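Local coordinates for ABC transporter substrate-binding protein (Rhizobium radiobacter, PDB 6TFX), which binds a glutamate-sugar conjugate of the mannityl-opine class as a periplasmic solute-binding protein and probably hands it to an ABC transporter for import, at residues F203-A208 and Q338-E343; G224-R229 and T458-T463; N263-R268 and V449-A454; L253-T258 and S379-Y384. All blocks are in the same frame, centred on the assembly; numbering follows the deposited sequence.

Contact 1 (F203-A208 and Q338-E343); sequences FLNNEA and QLPGLE. With N72 ((2~{R})-2-[[(3~{R},4~{R},5~{S})-3,4,5,6-tetrakis(oxidanyl)-2-oxidanylidene-hexyl]amino]pentanedioic acid), chain C.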
# COMPACT_ATOMS: atom_id res chain seq x y z
N PHE A 203 -13.21 -14.08 -1.56
CA PHE A 203 -12.57 -13.60 -2.79
C PHE A 203 -13.63 -13.46 -3.87
O PHE A 203 -14.18 -14.47 -4.35
CB PHE A 203 -11.45 -14.54 -3.21
CG PHE A 203 -10.34 -14.58 -2.18
CD1 PHE A 203 -9.62 -13.43 -1.88
CD2 PHE A 203 -10.03 -15.76 -1.51
CE1 PHE A 203 -8.61 -13.46 -0.92
CE2 PHE A 203 -9.01 -15.79 -0.56
CZ PHE A 203 -8.32 -14.64 -0.26
N LEU A 204 -14.04 -12.22 -4.14
CA LEU A 204 -15.10 -11.96 -5.12
C LEU A 204 -14.63 -10.86 -6.03
O LEU A 204 -15.12 -9.72 -5.96
CB LEU A 204 -16.43 -11.58 -4.42
CG LEU A 204 -17.13 -12.73 -3.68
CD1 LEU A 204 -18.12 -12.19 -2.67
CD2 LEU A 204 -17.86 -13.67 -4.65
N ASN A 205 -13.63 -11.18 -6.89
CA ASN A 205 -13.06 -10.20 -7.81
C ASN A 205 -14.07 -9.64 -8.81
O ASN A 205 -13.97 -8.47 -9.16
CB ASN A 205 -11.85 -10.78 -8.56
CG ASN A 205 -10.91 -9.68 -9.03
OD1 ASN A 205 -10.44 -8.85 -8.25
ND2 ASN A 205 -10.60 -9.66 -10.34
N ASN A 206 -15.07 -10.44 -9.22
CA ASN A 206 -16.10 -9.99 -10.16
C ASN A 206 -17.06 -9.04 -9.43
O ASN A 206 -17.74 -9.45 -8.49
CB ASN A 206 -16.83 -11.17 -10.76
CG ASN A 206 -17.87 -10.75 -11.76
OD1 ASN A 206 -19.03 -10.48 -11.42
ND2 ASN A 206 -17.47 -10.65 -13.02
N GLU A 207 -17.07 -7.76 -9.84
CA GLU A 207 -17.88 -6.71 -9.21
C GLU A 207 -19.37 -7.02 -9.20
O GLU A 207 -20.03 -6.80 -8.19
CB GLU A 207 -17.63 -5.33 -9.86
CG GLU A 207 -16.25 -4.76 -9.54
CD GLU A 207 -15.93 -3.39 -10.10
OE1 GLU A 207 -16.62 -2.92 -11.04
OE2 GLU A 207 -14.96 -2.77 -9.60
N ALA A 208 -19.89 -7.58 -10.31
CA ALA A 208 -21.32 -7.93 -10.37
C ALA A 208 -21.68 -9.01 -9.33
O ALA A 208 -22.68 -8.86 -8.63
CB ALA A 208 -21.71 -8.39 -11.77
N GLN A 338 -5.72 -7.30 -13.52
CA GLN A 338 -7.14 -7.61 -13.57
C GLN A 338 -7.88 -7.18 -12.28
O GLN A 338 -9.08 -7.45 -12.15
CB GLN A 338 -7.41 -9.08 -13.92
CG GLN A 338 -7.18 -9.35 -15.40
CD GLN A 338 -7.44 -10.78 -15.74
OE1 GLN A 338 -6.85 -11.69 -15.16
NE2 GLN A 338 -8.33 -11.02 -16.70
N LEU A 339 -7.18 -6.49 -11.35
CA LEU A 339 -7.88 -5.88 -10.19
C LEU A 339 -8.87 -4.91 -10.87
O LEU A 339 -8.45 -4.13 -11.72
CB LEU A 339 -6.88 -5.09 -9.32
CG LEU A 339 -7.49 -4.37 -8.11
CD1 LEU A 339 -8.01 -5.36 -7.08
CD2 LEU A 339 -6.44 -3.46 -7.47
N PRO A 340 -10.19 -4.99 -10.60
CA PRO A 340 -11.14 -4.23 -11.44
C PRO A 340 -10.92 -2.73 -11.54
O PRO A 340 -11.14 -2.16 -12.62
CB PRO A 340 -12.51 -4.57 -10.86
CG PRO A 340 -12.32 -5.92 -10.23
CD PRO A 340 -10.91 -5.91 -9.68
N GLY A 341 -10.48 -2.10 -10.44
CA GLY A 341 -10.21 -0.66 -10.44
C GLY A 341 -9.04 -0.28 -11.33
O GLY A 341 -9.11 0.72 -12.05
N LEU A 342 -7.97 -1.11 -11.32
CA LEU A 342 -6.80 -0.87 -12.18
C LEU A 342 -7.13 -1.22 -13.63
O LEU A 342 -6.66 -0.57 -14.57
CB LEU A 342 -5.58 -1.71 -11.74
CG LEU A 342 -4.83 -1.16 -10.55
CD1 LEU A 342 -3.79 -2.16 -10.07
CD2 LEU A 342 -4.18 0.21 -10.86
N GLU A 343 -7.92 -2.28 -13.83
CA GLU A 343 -8.30 -2.67 -15.17
C GLU A 343 -9.16 -1.55 -15.81
O GLU A 343 -8.89 -1.16 -16.95
CB GLU A 343 -9.05 -4.00 -15.14
CG GLU A 343 -9.53 -4.44 -16.51
CD GLU A 343 -10.02 -5.88 -16.49
OE1 GLU A 343 -11.12 -6.12 -15.95
OE2 GLU A 343 -9.28 -6.77 -16.98
OAB N72 C . -8.59 2.60 -9.74
CAF N72 C . -7.26 2.50 -9.19
CAG N72 C . -6.91 1.18 -8.42
OAC N72 C . -8.03 0.43 -8.08
CAH N72 C . -5.82 1.42 -7.38
OAM N72 C . -5.47 2.69 -6.97
CAI N72 C . -5.57 0.87 -5.99
OAD N72 C . -6.79 0.59 -5.35
CAJ N72 C . -4.49 -0.18 -5.97
OAE N72 C . -3.63 -0.16 -6.89
CAK N72 C . -4.49 -1.28 -4.88
N N72 C . -3.38 -1.11 -3.97
CA N72 C . -2.34 -2.05 -3.86
C N72 C . -2.21 -3.11 -4.93
O N72 C . -1.55 -3.17 -6.04
CB N72 C . -1.04 -1.35 -3.47
CG N72 C . 0.31 -2.00 -3.80
CD N72 C . 1.42 -1.61 -2.83
OE1 N72 C . 1.18 -1.33 -1.61
OE2 N72 C . 2.60 -1.59 -3.25
OXT N72 C . -2.90 -4.04 -4.46

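Contact 2 (G224-R229 and T458-T463); sequences GNQDQR and TENLGT. With N72 ((2~{R})-2-[[(3~{R},4~{R},5~{S})-3,4,5,6-tetrakis(oxidanyl)-2-oxidanylidene-hexyl]amino]pentanedioic acid), chain C.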
# COMPACT_ATOMS: atom_id res chain seq x y z
N GLY A 224 -15.85 -1.70 -2.65
CA GLY A 224 -16.49 -1.00 -3.74
C GLY A 224 -15.51 -0.75 -4.85
O GLY A 224 -14.54 -1.50 -5.01
N ASN A 225 -15.75 0.30 -5.62
CA ASN A 225 -14.80 0.70 -6.64
C ASN A 225 -14.74 2.24 -6.66
O ASN A 225 -15.28 2.90 -5.76
CB ASN A 225 -15.13 0.09 -8.01
CG ASN A 225 -16.40 0.60 -8.63
OD1 ASN A 225 -16.94 1.65 -8.25
ND2 ASN A 225 -16.87 -0.11 -9.65
N GLN A 226 -14.05 2.80 -7.66
CA GLN A 226 -13.85 4.27 -7.71
C GLN A 226 -14.94 5.04 -8.44
O GLN A 226 -14.88 6.27 -8.52
CB GLN A 226 -12.48 4.57 -8.34
CG GLN A 226 -11.29 4.02 -7.56
CD GLN A 226 -11.12 2.51 -7.69
OE1 GLN A 226 -11.27 1.93 -8.77
NE2 GLN A 226 -10.84 1.85 -6.57
N ASP A 227 -15.92 4.32 -8.97
CA ASP A 227 -17.00 4.90 -9.77
C ASP A 227 -18.12 5.48 -8.92
O ASP A 227 -18.71 4.78 -8.09
CB ASP A 227 -17.54 3.84 -10.74
CG ASP A 227 -18.43 4.35 -11.86
OD1 ASP A 227 -18.95 5.48 -11.75
OD2 ASP A 227 -18.61 3.61 -12.86
N GLN A 228 -18.44 6.77 -9.14
CA GLN A 228 -19.51 7.46 -8.41
C GLN A 228 -20.88 6.79 -8.57
O GLN A 228 -21.71 6.87 -7.66
CB GLN A 228 -19.57 8.95 -8.75
CG GLN A 228 -19.85 9.27 -10.22
CD GLN A 228 -19.80 10.76 -10.45
OE1 GLN A 228 -20.45 11.54 -9.75
NE2 GLN A 228 -19.01 11.20 -11.42
N ARG A 229 -21.08 6.08 -9.70
CA ARG A 229 -22.33 5.38 -10.00
C ARG A 229 -22.58 4.23 -9.01
O ARG A 229 -23.71 4.03 -8.55
CB ARG A 229 -22.30 4.88 -11.45
CG ARG A 229 -22.50 6.03 -12.46
CD ARG A 229 -21.64 5.89 -13.71
NE ARG A 229 -21.47 7.17 -14.41
CZ ARG A 229 -20.40 7.97 -14.29
NH1 ARG A 229 -20.34 9.11 -14.95
NH2 ARG A 229 -19.39 7.61 -13.50
N THR A 458 -4.88 9.92 -11.22
CA THR A 458 -5.68 10.33 -10.07
C THR A 458 -5.19 9.57 -8.83
O THR A 458 -4.53 8.53 -8.96
CB THR A 458 -7.14 9.91 -10.31
OG1 THR A 458 -7.16 8.53 -10.71
CG2 THR A 458 -7.83 10.80 -11.34
N GLU A 459 -5.58 10.05 -7.63
CA GLU A 459 -5.40 9.30 -6.39
C GLU A 459 -6.84 9.00 -5.95
O GLU A 459 -7.75 9.82 -6.21
CB GLU A 459 -4.60 10.06 -5.31
CG GLU A 459 -5.24 11.35 -4.82
CD GLU A 459 -4.36 12.18 -3.90
OE1 GLU A 459 -3.19 11.78 -3.66
OE2 GLU A 459 -4.82 13.26 -3.47
N ASN A 460 -7.07 7.83 -5.35
CA ASN A 460 -8.43 7.49 -4.92
C ASN A 460 -8.45 6.99 -3.46
O ASN A 460 -7.62 6.17 -3.05
CB ASN A 460 -9.04 6.39 -5.81
CG ASN A 460 -8.04 5.37 -6.32
OD1 ASN A 460 -7.46 4.55 -5.57
ND2 ASN A 460 -7.77 5.46 -7.59
N LEU A 461 -9.45 7.43 -2.71
CA LEU A 461 -9.64 6.90 -1.37
C LEU A 461 -10.16 5.46 -1.53
O LEU A 461 -10.71 5.13 -2.59
CB LEU A 461 -10.74 7.73 -0.65
CG LEU A 461 -10.36 9.17 -0.38
CD1 LEU A 461 -11.57 9.94 0.12
CD2 LEU A 461 -9.25 9.23 0.66
N GLY A 462 -9.99 4.63 -0.50
CA GLY A 462 -10.54 3.28 -0.53
C GLY A 462 -12.05 3.39 -0.36
O GLY A 462 -12.51 4.27 0.36
N THR A 463 -12.83 2.56 -1.04
CA THR A 463 -14.29 2.64 -0.95
C THR A 463 -14.82 1.28 -0.53
O THR A 463 -14.51 0.28 -1.17
CB THR A 463 -14.92 3.05 -2.29
OG1 THR A 463 -14.42 2.20 -3.31
CG2 THR A 463 -14.65 4.50 -2.65
OAB N72 C . -8.59 2.60 -9.74
CAF N72 C . -7.26 2.50 -9.19
CAG N72 C . -6.91 1.18 -8.42
OAC N72 C . -8.03 0.43 -8.08
CAH N72 C . -5.82 1.42 -7.38
OAM N72 C . -5.47 2.69 -6.97
CAI N72 C . -5.57 0.87 -5.99
OAD N72 C . -6.79 0.59 -5.35
CAJ N72 C . -4.49 -0.18 -5.97
OAE N72 C . -3.63 -0.16 -6.89
CAK N72 C . -4.49 -1.28 -4.88
N N72 C . -3.38 -1.11 -3.97
CA N72 C . -2.34 -2.05 -3.86
C N72 C . -2.21 -3.11 -4.93
O N72 C . -1.55 -3.17 -6.04
CB N72 C . -1.04 -1.35 -3.47
CG N72 C . 0.31 -2.00 -3.80
CD N72 C . 1.42 -1.61 -2.83
OE1 N72 C . 1.18 -1.33 -1.61
OE2 N72 C . 2.60 -1.59 -3.25
OXT N72 C . -2.90 -4.04 -4.46
O HOH W 1 -11.90 3.34 -4.20

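Contact 3 (N263-R268 and V449-A454); sequences NDIRVR and VSNVCA. With MG (magnesium ion), chain G.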
# COMPACT_ATOMS: atom_id res chain seq x y z
N ASN A 263 12.74 5.65 -24.59
CA ASN A 263 14.01 6.23 -24.19
C ASN A 263 14.18 7.63 -24.83
O ASN A 263 15.12 8.35 -24.48
CB ASN A 263 15.19 5.32 -24.46
CG ASN A 263 15.39 5.02 -25.92
OD1 ASN A 263 14.44 5.02 -26.70
ND2 ASN A 263 16.64 4.79 -26.32
N ASP A 264 13.27 8.02 -25.76
CA ASP A 264 13.27 9.36 -26.35
C ASP A 264 12.29 10.19 -25.50
O ASP A 264 11.09 9.86 -25.42
CB ASP A 264 12.79 9.31 -27.81
CG ASP A 264 12.86 10.63 -28.57
OD1 ASP A 264 12.81 11.71 -27.93
OD2 ASP A 264 12.97 10.60 -29.81
N ILE A 265 12.78 11.25 -24.85
CA ILE A 265 11.91 12.09 -24.02
C ILE A 265 10.69 12.61 -24.79
O ILE A 265 9.63 12.78 -24.19
CB ILE A 265 12.71 13.22 -23.33
CG1 ILE A 265 11.89 13.82 -22.14
CG2 ILE A 265 13.21 14.29 -24.34
CD1 ILE A 265 12.66 14.72 -21.17
N ARG A 266 10.83 12.88 -26.11
CA ARG A 266 9.69 13.39 -26.91
C ARG A 266 8.53 12.41 -26.93
O ARG A 266 7.37 12.82 -26.94
CB ARG A 266 10.13 13.73 -28.32
CG ARG A 266 11.15 14.87 -28.34
CD ARG A 266 11.75 15.04 -29.72
NE ARG A 266 12.53 13.86 -30.11
CZ ARG A 266 13.27 13.79 -31.21
NH1 ARG A 266 13.34 14.82 -32.04
NH2 ARG A 266 13.93 12.68 -31.50
N VAL A 267 8.83 11.10 -26.95
CA VAL A 267 7.79 10.07 -26.94
C VAL A 267 7.09 10.07 -25.58
O VAL A 267 5.87 9.94 -25.51
CB VAL A 267 8.33 8.68 -27.34
CG1 VAL A 267 7.23 7.62 -27.32
CG2 VAL A 267 9.00 8.74 -28.72
N ARG A 268 7.87 10.22 -24.49
CA ARG A 268 7.29 10.25 -23.14
C ARG A 268 6.43 11.52 -22.99
O ARG A 268 5.31 11.47 -22.47
CB ARG A 268 8.40 10.25 -22.07
CG ARG A 268 9.26 8.99 -22.14
CD ARG A 268 10.03 8.71 -20.85
NE ARG A 268 10.94 9.80 -20.47
CZ ARG A 268 12.21 9.87 -20.86
NH1 ARG A 268 12.69 9.02 -21.76
NH2 ARG A 268 12.99 10.84 -20.40
N VAL A 449 9.02 14.71 -12.82
CA VAL A 449 7.93 15.14 -13.71
C VAL A 449 8.49 15.60 -15.06
O VAL A 449 7.98 15.19 -16.12
CB VAL A 449 7.10 16.27 -13.05
CG1 VAL A 449 6.18 16.95 -14.06
CG2 VAL A 449 6.29 15.72 -11.89
N SER A 450 9.50 16.51 -15.03
CA SER A 450 10.03 17.10 -16.28
C SER A 450 10.75 16.10 -17.17
O SER A 450 10.72 16.25 -18.40
CB SER A 450 10.92 18.30 -15.98
OG SER A 450 12.10 17.90 -15.32
N ASN A 451 11.37 15.05 -16.57
CA ASN A 451 12.00 14.00 -17.39
C ASN A 451 10.94 12.97 -17.82
O ASN A 451 11.24 12.04 -18.59
CB ASN A 451 13.14 13.36 -16.60
CG ASN A 451 14.34 14.26 -16.66
OD1 ASN A 451 15.12 14.20 -17.61
ND2 ASN A 451 14.48 15.18 -15.70
N VAL A 452 9.71 13.12 -17.30
CA VAL A 452 8.58 12.25 -17.65
C VAL A 452 8.91 10.78 -17.39
O VAL A 452 8.73 9.92 -18.25
CB VAL A 452 8.01 12.50 -19.09
CG1 VAL A 452 6.59 11.92 -19.24
CG2 VAL A 452 8.03 13.98 -19.46
N CYS A 453 9.47 10.51 -16.21
CA CYS A 453 9.72 9.13 -15.80
C CYS A 453 8.38 8.47 -15.43
O CYS A 453 8.21 7.26 -15.58
CB CYS A 453 10.68 9.12 -14.63
SG CYS A 453 12.28 9.83 -15.06
N ALA A 454 7.44 9.29 -14.94
CA ALA A 454 6.14 8.79 -14.55
C ALA A 454 5.15 9.90 -14.81
O ALA A 454 5.51 11.08 -14.77
CB ALA A 454 6.11 8.40 -13.08
MG MG G . 13.27 9.66 -13.55

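Contact 4 (L253-T258 and S379-Y384); sequences LHINIT and SPIVLY. With N72 ((2~{R})-2-[[(3~{R},4~{R},5~{S})-3,4,5,6-tetrakis(oxidanyl)-2-oxidanylidene-hexyl]amino]pentanedioic acid), chain C; EDO (1,2-ethanediol), chain D.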
# COMPACT_ATOMS: atom_id res chain seq x y z
N LEU A 253 1.48 6.21 -14.39
CA LEU A 253 2.04 5.38 -15.47
C LEU A 253 3.54 5.55 -15.29
O LEU A 253 4.08 6.65 -15.56
CB LEU A 253 1.65 5.95 -16.85
CG LEU A 253 0.19 5.82 -17.20
CD1 LEU A 253 -0.15 6.70 -18.42
CD2 LEU A 253 -0.15 4.35 -17.50
N HIS A 254 4.24 4.49 -14.81
CA HIS A 254 5.70 4.51 -14.65
C HIS A 254 6.25 4.01 -15.97
O HIS A 254 5.94 2.89 -16.37
CB HIS A 254 6.13 3.55 -13.54
CG HIS A 254 5.62 3.99 -12.21
ND1 HIS A 254 6.35 4.87 -11.42
CD2 HIS A 254 4.47 3.67 -11.58
CE1 HIS A 254 5.61 5.07 -10.33
NE2 HIS A 254 4.47 4.37 -10.37
N ILE A 255 7.04 4.84 -16.65
CA ILE A 255 7.54 4.48 -18.00
C ILE A 255 8.98 4.02 -17.88
O ILE A 255 9.80 4.78 -17.37
CB ILE A 255 7.45 5.70 -18.96
CG1 ILE A 255 5.99 6.23 -19.11
CG2 ILE A 255 8.08 5.37 -20.34
CD1 ILE A 255 6.00 7.71 -19.75
N ASN A 256 9.32 2.84 -18.43
CA ASN A 256 10.70 2.39 -18.38
C ASN A 256 11.47 3.24 -19.39
O ASN A 256 11.38 3.01 -20.60
CB ASN A 256 10.83 0.89 -18.68
CG ASN A 256 12.24 0.41 -18.52
OD1 ASN A 256 13.20 1.17 -18.65
ND2 ASN A 256 12.40 -0.87 -18.26
N ILE A 257 12.23 4.23 -18.86
CA ILE A 257 12.96 5.20 -19.70
C ILE A 257 14.15 4.59 -20.44
O ILE A 257 14.77 5.30 -21.25
CB ILE A 257 13.38 6.42 -18.87
CG1 ILE A 257 14.44 6.03 -17.82
CG2 ILE A 257 12.11 7.09 -18.23
CD1 ILE A 257 15.08 7.22 -17.08
N THR A 258 14.50 3.31 -20.18
CA THR A 258 15.66 2.73 -20.86
C THR A 258 15.25 1.94 -22.10
O THR A 258 16.12 1.46 -22.82
CB THR A 258 16.44 1.81 -19.90
OG1 THR A 258 15.67 0.65 -19.62
CG2 THR A 258 16.83 2.50 -18.59
N SER A 379 7.07 -5.35 -18.24
CA SER A 379 6.17 -4.41 -18.91
C SER A 379 6.91 -3.09 -19.22
O SER A 379 7.59 -2.56 -18.32
CB SER A 379 4.94 -4.12 -18.05
OG SER A 379 3.93 -3.44 -18.80
N PRO A 380 6.73 -2.50 -20.43
CA PRO A 380 7.43 -1.23 -20.75
C PRO A 380 6.88 -0.02 -20.00
O PRO A 380 7.54 1.01 -19.90
CB PRO A 380 7.20 -1.07 -22.25
CG PRO A 380 5.93 -1.81 -22.52
CD PRO A 380 5.98 -3.01 -21.60
N ILE A 381 5.61 -0.12 -19.58
CA ILE A 381 4.94 0.91 -18.81
C ILE A 381 4.17 0.15 -17.75
O ILE A 381 3.63 -0.90 -18.05
CB ILE A 381 3.97 1.76 -19.67
CG1 ILE A 381 4.72 2.45 -20.83
CG2 ILE A 381 3.26 2.83 -18.78
CD1 ILE A 381 3.69 3.09 -21.92
N VAL A 382 4.13 0.67 -16.53
CA VAL A 382 3.43 0.02 -15.42
C VAL A 382 2.44 0.99 -14.81
O VAL A 382 2.85 2.05 -14.34
CB VAL A 382 4.47 -0.47 -14.35
CG1 VAL A 382 3.76 -1.02 -13.11
CG2 VAL A 382 5.44 -1.52 -14.93
N LEU A 383 1.15 0.63 -14.82
CA LEU A 383 0.13 1.46 -14.17
C LEU A 383 0.03 0.89 -12.74
O LEU A 383 -0.52 -0.22 -12.54
CB LEU A 383 -1.22 1.33 -14.93
CG LEU A 383 -2.41 1.99 -14.22
CD1 LEU A 383 -2.20 3.48 -14.08
CD2 LEU A 383 -3.71 1.67 -14.95
N TYR A 384 0.56 1.62 -11.76
CA TYR A 384 0.63 1.15 -10.37
C TYR A 384 -0.08 2.19 -9.50
O TYR A 384 0.08 3.40 -9.73
CB TYR A 384 2.11 1.08 -9.96
CG TYR A 384 2.40 0.16 -8.79
CD1 TYR A 384 2.62 -1.21 -9.00
CD2 TYR A 384 2.44 0.65 -7.49
CE1 TYR A 384 2.89 -2.06 -7.93
CE2 TYR A 384 2.70 -0.20 -6.41
CZ TYR A 384 2.89 -1.56 -6.63
OH TYR A 384 3.21 -2.41 -5.61
OAB N72 C . -8.59 2.60 -9.74
CAF N72 C . -7.26 2.50 -9.19
CAG N72 C . -6.91 1.18 -8.42
OAC N72 C . -8.03 0.43 -8.08
CAH N72 C . -5.82 1.42 -7.38
OAM N72 C . -5.47 2.69 -6.97
CAI N72 C . -5.57 0.87 -5.99
OAD N72 C . -6.79 0.59 -5.35
CAJ N72 C . -4.49 -0.18 -5.97
OAE N72 C . -3.63 -0.16 -6.89
CAK N72 C . -4.49 -1.28 -4.88
N N72 C . -3.38 -1.11 -3.97
CA N72 C . -2.34 -2.05 -3.86
C N72 C . -2.21 -3.11 -4.93
O N72 C . -1.55 -3.17 -6.04
CB N72 C . -1.04 -1.35 -3.47
CG N72 C . 0.31 -2.00 -3.80
CD N72 C . 1.42 -1.61 -2.83
OE1 N72 C . 1.18 -1.33 -1.61
OE2 N72 C . 2.60 -1.59 -3.25
OXT N72 C . -2.90 -4.04 -4.46
C1 EDO D . 17.50 -1.89 -22.23
O1 EDO D . 17.14 -1.22 -23.42
C2 EDO D . 16.40 -2.91 -21.87
O2 EDO D . 16.86 -3.80 -20.87
O HOH W 2 2.37 4.23 -8.19
O HOH W 3 9.37 1.53 -21.98
O HOH W 4 10.35 -2.69 -17.98

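Contact 1 (F203-A208 and Q338-E343)
Asn205 carries its CG anti to the backbone N (chi1 -156°), and this brings its amide to Gln338 and Pro340. Glu207 has its CG beside the backbone N (chi1 -70°) and an extended chain, which lays it along Pro340. In this periplasmic binding protein fold the contact joins the starts of two helices, 207-215 and 340-353. Asn205 ND2 donates to Gln338 O at 3.2 Å. The acceptor lies close to the amide plane of Asn205, but ND2 sits well above the carbonyl plane of Gln338. The Pro340 ring is the main apolar surface. Its CD meets Asn205 OD1 at 3.3 Å, and its CG meets the backbone O of Asn205 at 3.2 Å. The Glu207 chain and the ring run past one another in opposite senses, with Glu207 OE2 3.3 Å from Pro340 CB. Asn206, between the two, caps helix 207-215 by accepting from Ala209 N. The second segment also lines the opine pocket. Gly341 O lies 3.0 Å from the ligand hydroxyl OAB and accepts from Arg284 NH2. Leu342 CG rests 3.8 Å from ligand CAG, and Leu339 CD2 is 3.9 Å from ligand CAK.

Contact 2 (G224-R229 and T458-T463)
Thr463 OG1 is held by two partners: it donates to Asn225 O at 2.7 Å and accepts from a water at 2.9 Å. The hydroxyl stands between the backbone N and the carbonyl carbon (chi1 51°), which points it at the facing loop. It meets Asn225 O from above the carbonyl plane. The setting is the mixed beta-sheet of the solute-binding fold, where strand 454-467 runs antiparallel to strand 221-223. Gly224 N donates to Thr463 O at 2.8 Å and so carries the pairing one residue past the short strand. The water also donates to Leu461 O and accepts from Gln226 NE2, 3.0 Å away. It thus ties the strand to the Gln226 amide. Beyond Gly224 the chain turns. Asn225 OD1 accepts from Asp227 N in an Asx turn, and Asp227 then caps helix 228-235. Asp227 OD1 takes Arg229 N and Arg229 NH2 from opposite faces of the carboxylate. Gln226 CG lies 3.7 Å from Asn460 CB. The Gln226 chain bends at chi2 (75°), and the two amide planes are 41° apart. Both amides line the opine pocket. Gln226 OE1 lies 2.9 Å from ligand OAB, and Asn460 OD1 accepts from ligand OAM at 3.1 Å.

Contact 3 (N263-R268 and V449-A454)
A Schellman motif follows helix 434-450, and Arg268, in the first turn of helix 265-272, binds the carbonyl of Asn451 there, side-on. Val452 takes the positive phi of the motif, 56°. Arg268 NE donates to Asn451 O at 2.9 Å and Arg268 NH2 donates to the same atom at 2.8 Å. Both bonds lie in the guanidinium plane. NE approaches nearly along the C=O axis. The Arg268 chain bends at chi3 (-59°), which folds the group back over its own helix, so that Ile265 CA lies over the centre of one face. NH1 is taken by Phe262 O. Nearer the backbone, Val452 CG1 packs on Arg268 CB at 3.8 Å. The Ile265 chain reaches across with CD1, 3.7 Å from Ser450 O. The next residue after Val452, Cys453, binds the modelled magnesium together with Cys418. The bond from Cys453 SG to the magnesium, at 1.8 Å, is very short, and its exact geometry is doubtful. With three N-H groups bound to two backbone carbonyls, the guanidinium is fixed in rotation. Its positive charge probably also suits the carbonyl-rich C-terminal end of helix 434-450.

Contact 4 (L253-T258 and S379-Y384)
His254 and Tyr384 lie obliquely across each other, with His254 CD2 3.9 Å from Tyr384 CB. The imidazole keeps CG beside the backbone N (chi1 -65°). With CG anti to its N (chi1 -158°), the end of Tyr384 leads away from the histidine. A water joins His254 NE2 to Tyr384 O, and Phe399 meets the imidazole ring nearly parallel. The tyrosine runs on into the opine pocket, where its OH donates to ligand OE2 at 2.6 Å, in the ring plane. Arg375 also bonds this hydroxyl. Both residues belong to antiparallel neighbouring strands, 240-255 and 381-386, in the mixed sheet of the binding-protein fold. His254 and Val382 form the hydrogen-bonded pair. His254 N donates to Val382 O at 2.8 Å and Val382 N to His254 O at 2.9 Å. On the other face Leu253 CD2 sits between Ile381 CG2 at 3.9 Å and Leu383 CD1 at 4.1 Å. Ile255 CG1 meets Ile381 CG1 more loosely, at 4.3 Å. Helix 340-353 covers Leu253 and Leu383. Past the strand end Asn256 N donates to Pro380 O at 2.9 Å, while Asn256 OD1 accepts from Thr258 N in an Asx turn.

The first segments come in the order 203-208, 224-229, 253-258 and 263-268. Their partners follow as 338-343, 379-384, 449-454 and 458-463. Contacts 3 and 4 are nested inside the loop closed by contact 2. Contacts 1, 2 and 4 all touch the opine, so the pocket is built from parts far apart in sequence. Contacts 1 and 2 have centres about 13 Å apart and meet through Glu207 and Asn225. Contacts 2 and 4 share the mixed sheet through neighbouring strands 454-467 and 240-255. The centre of contact 3, at the metal site, lies about 11 Å from that of contact 4 and about 31 Å from that of contact 1. It packs helices beside the sheet, away from the ligand.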